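Local coordinates for folylpolyglutamate synthase (FolC) (Helicobacter pylori, PDB 6K8C), which probably adds glutamate to dihydropteroate and then successive glutamates to tetrahydrofolates, using ATP, in folate biosynthesis, at residues N40-I45 with Q111-S116. Numbering follows the deposited sequence.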
ATOM      1  N   ASN A  40       1.259  -9.513 -27.209  1.00 39.46           N
ATOM      2  CA  ASN A  40       1.707 -10.126 -28.456  1.00 52.21           C
ATOM      3  C   ASN A  40       3.036 -10.849 -28.266  1.00 43.74           C
ATOM      4  O   ASN A  40       3.177 -12.021 -28.635  1.00 48.63           O
ATOM      5  CB  ASN A  40       1.830  -9.063 -29.551  1.00 45.64           C
ATOM      6  CG  ASN A  40       0.488  -8.696 -30.175  1.00 49.52           C
ATOM      7  OD1 ASN A  40      -0.455  -9.492 -30.183  1.00 57.83           O
ATOM      8  ND2 ASN A  40       0.406  -7.489 -30.721  1.00 59.00           N
ATOM      9  N   ALA A  41       4.023 -10.169 -27.676  1.00 40.16           N
ATOM     10  CA  ALA A  41       5.353 -10.761 -27.567  1.00 38.94           C
ATOM     11  C   ALA A  41       5.419 -11.856 -26.514  1.00 41.26           C
ATOM     12  O   ALA A  41       6.277 -12.740 -26.601  1.00 36.08           O
ATOM     13  CB  ALA A  41       6.395  -9.684 -27.255  1.00 42.89           C
ATOM     14  N   PHE A  42       4.546 -11.820 -25.513  1.00 38.56           N
ATOM     15  CA  PHE A  42       4.612 -12.814 -24.452  1.00 36.12           C
ATOM     16  C   PHE A  42       3.309 -13.595 -24.323  1.00 46.78           C
ATOM     17  O   PHE A  42       3.177 -14.670 -24.913  1.00 42.66           O
ATOM     18  CB  PHE A  42       4.993 -12.148 -23.125  1.00 43.25           C
ATOM     19  CG  PHE A  42       6.428 -11.714 -23.070  1.00 38.24           C
ATOM     20  CD1 PHE A  42       7.399 -12.577 -22.597  1.00 41.52           C
ATOM     21  CD2 PHE A  42       6.809 -10.453 -23.501  1.00 38.45           C
ATOM     22  CE1 PHE A  42       8.722 -12.198 -22.549  1.00 50.10           C
ATOM     23  CE2 PHE A  42       8.137 -10.068 -23.455  1.00 40.29           C
ATOM     24  CZ  PHE A  42       9.092 -10.940 -22.978  1.00 38.78           C
ATOM     25  N   PHE A  43       2.345 -13.085 -23.562  1.00 35.59           N
ATOM     26  CA  PHE A  43       1.129 -13.848 -23.312  1.00 38.03           C
ATOM     27  C   PHE A  43       0.029 -12.933 -22.796  1.00 46.84           C
ATOM     28  O   PHE A  43       0.281 -11.825 -22.312  1.00 40.34           O
ATOM     29  CB  PHE A  43       1.386 -14.985 -22.319  1.00 36.76           C
ATOM     30  CG  PHE A  43       1.870 -14.521 -20.972  1.00 43.28           C
ATOM     31  CD1 PHE A  43       0.962 -14.191 -19.973  1.00 38.67           C
ATOM     32  CD2 PHE A  43       3.224 -14.424 -20.701  1.00 38.16           C
ATOM     33  CE1 PHE A  43       1.394 -13.763 -18.737  1.00 39.02           C
ATOM     34  CE2 PHE A  43       3.667 -13.997 -19.463  1.00 46.08           C
ATOM     35  CZ  PHE A  43       2.749 -13.665 -18.477  1.00 41.52           C
ATOM     36  N   GLU A  44      -1.203 -13.427 -22.904  1.00 42.57           N
ATOM     37  CA  GLU A  44      -2.374 -12.819 -22.289  1.00 41.72           C
ATOM     38  C   GLU A  44      -2.595 -13.547 -20.967  1.00 48.17           C
ATOM     39  O   GLU A  44      -2.947 -14.730 -20.959  1.00 42.97           O
ATOM     40  CB  GLU A  44      -3.588 -12.943 -23.207  1.00 51.26           C
ATOM     41  CG  GLU A  44      -4.833 -12.195 -22.770  1.00 50.51           C
ATOM     42  CD  GLU A  44      -5.494 -11.478 -23.938  1.00 71.18           C
ATOM     43  OE1 GLU A  44      -6.450 -10.702 -23.716  1.00 72.25           O
ATOM     44  OE2 GLU A  44      -5.044 -11.689 -25.085  1.00 76.79           O
ATOM     45  N   ILE A  45      -2.366 -12.850 -19.850  1.00 37.00           N
ATOM     46  CA  ILE A  45      -2.379 -13.505 -18.546  1.00 33.28           C
ATOM     47  C   ILE A  45      -3.746 -14.141 -18.280  1.00 26.90           C
ATOM     48  O   ILE A  45      -4.799 -13.555 -18.562  1.00 31.17           O
ATOM     49  CB  ILE A  45      -1.984 -12.504 -17.443  1.00 38.47           C
ATOM     50  CG1 ILE A  45      -1.872 -13.209 -16.089  1.00 37.49           C
ATOM     51  CG2 ILE A  45      -2.975 -11.341 -17.366  1.00 33.79           C
ATOM     52  CD1 ILE A  45      -0.851 -12.596 -15.151  1.00 38.44           C
ATOM     53  N   GLN A 111      13.681  -6.958 -20.868  1.00 33.42           N
ATOM     54  CA  GLN A 111      14.491  -5.795 -21.220  1.00 47.00           C
ATOM     55  C   GLN A 111      14.870  -5.746 -22.697  1.00 51.19           C
ATOM     56  O   GLN A 111      15.194  -4.665 -23.200  1.00 46.01           O
ATOM     57  CB  GLN A 111      15.754  -5.760 -20.358  1.00 36.44           C
ATOM     58  CG  GLN A 111      16.550  -7.056 -20.355  1.00 42.05           C
ATOM     59  CD  GLN A 111      17.434  -7.199 -21.580  1.00 59.17           C
ATOM     60  OE1 GLN A 111      17.926  -6.209 -22.122  1.00 47.91           O
ATOM     61  NE2 GLN A 111      17.633  -8.434 -22.028  1.00 49.32           N
ATOM     62  N   SER A 112      14.831  -6.873 -23.405  1.00 40.10           N
ATOM     63  CA  SER A 112      15.254  -6.897 -24.800  1.00 51.97           C
ATOM     64  C   SER A 112      14.200  -6.363 -25.760  1.00 47.81           C
ATOM     65  O   SER A 112      14.446  -6.344 -26.970  1.00 46.70           O
ATOM     66  CB  SER A 112      15.642  -8.321 -25.212  1.00 49.30           C
ATOM     67  OG  SER A 112      14.760  -9.278 -24.648  1.00 48.99           O
ATOM     68  N   HIS A 113      13.047  -5.928 -25.269  1.00 36.03           N
ATOM     69  CA  HIS A 113      11.972  -5.466 -26.131  1.00 36.29           C
ATOM     70  C   HIS A 113      11.831  -3.955 -26.047  1.00 46.05           C
ATOM     71  O   HIS A 113      12.032  -3.350 -24.989  1.00 43.42           O
ATOM     72  CB  HIS A 113      10.650  -6.139 -25.763  1.00 46.97           C
ATOM     73  CG  HIS A 113      10.684  -7.630 -25.890  1.00 37.77           C
ATOM     74  ND1 HIS A 113      10.043  -8.306 -26.905  1.00 42.38           N
ATOM     75  CD2 HIS A 113      11.291  -8.574 -25.134  1.00 41.40           C
ATOM     76  CE1 HIS A 113      10.249  -9.602 -26.767  1.00 36.16           C
ATOM     77  NE2 HIS A 113      11.005  -9.792 -25.700  1.00 44.03           N
ATOM     78  N   ALA A 114      11.468  -3.354 -27.183  1.00 36.14           N
ATOM     79  CA  ALA A 114      11.377  -1.901 -27.266  1.00 37.92           C
ATOM     80  C   ALA A 114      10.352  -1.342 -26.285  1.00 44.22           C
ATOM     81  O   ALA A 114      10.572  -0.275 -25.695  1.00 37.21           O
ATOM     82  CB  ALA A 114      11.037  -1.481 -28.696  1.00 39.22           C
ATOM     83  N   PHE A 115       9.226  -2.040 -26.092  1.00 37.61           N
ATOM     84  CA  PHE A 115       8.198  -1.505 -25.200  1.00 36.93           C
ATOM     85  C   PHE A 115       8.694  -1.415 -23.761  1.00 32.12           C
ATOM     86  O   PHE A 115       8.200  -0.589 -22.985  1.00 34.06           O
ATOM     87  CB  PHE A 115       6.908  -2.336 -25.285  1.00 37.68           C
ATOM     88  CG  PHE A 115       7.078  -3.796 -24.953  1.00 35.96           C
ATOM     89  CD1 PHE A 115       7.173  -4.222 -23.637  1.00 36.99           C
ATOM     90  CD2 PHE A 115       7.101  -4.748 -25.961  1.00 38.76           C
ATOM     91  CE1 PHE A 115       7.315  -5.564 -23.333  1.00 42.30           C
ATOM     92  CE2 PHE A 115       7.237  -6.091 -25.664  1.00 41.46           C
ATOM     93  CZ  PHE A 115       7.349  -6.500 -24.349  1.00 41.27           C
ATOM     94  N   SER A 116       9.672  -2.242 -23.391  1.00 26.89           N
ATOM     95  CA  SER A 116      10.226  -2.167 -22.043  1.00 32.64           C
ATOM     96  C   SER A 116      11.033  -0.891 -21.845  1.00 39.85           C
ATOM     97  O   SER A 116      10.990  -0.284 -20.769  1.00 34.49           O
ATOM     98  CB  SER A 116      11.083  -3.396 -21.764  1.00 26.98           C
ATOM     99  OG  SER A 116      10.272  -4.555 -21.681  1.00 35.33           O
TER
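With chi1 at -72°, F42 sets its CG beside the backbone N and anti to the carbonyl carbon; H113 makes the same choice (chi1 -60°), and these torsions carry each ring to the other, the side chains approaching from opposite directions. F42 leads with the CE2–CZ side of its ring: CE2 lies over one face of the imidazole, offset toward its rim, while F42 CZ comes within 3.5 Å of H113 NE2. The ring planes meet obliquely, at 52°, with centroids 4.9 Å apart. F115 meets the same phenyl edge on edge, its CZ 3.8 Å from F42 CE2. A41, the last residue of helix 28-41, adds its methyl: CB is 3.9 Å from H113 CE1 and 4.0 Å from the rim of F115 at CE2. F115 also carries H113 CB over one face and reaches on to L127 of helix 121-132. Thus the end of helix 28-41 is seated against H113, the N-cap of helix 114-118, within the Mur ligase middle-domain region and about 26 Å from the chain centre. With no hydrogen bond or ion pair between the segments, shape fit and dispersion hold them, which probably imposes little directional constraint.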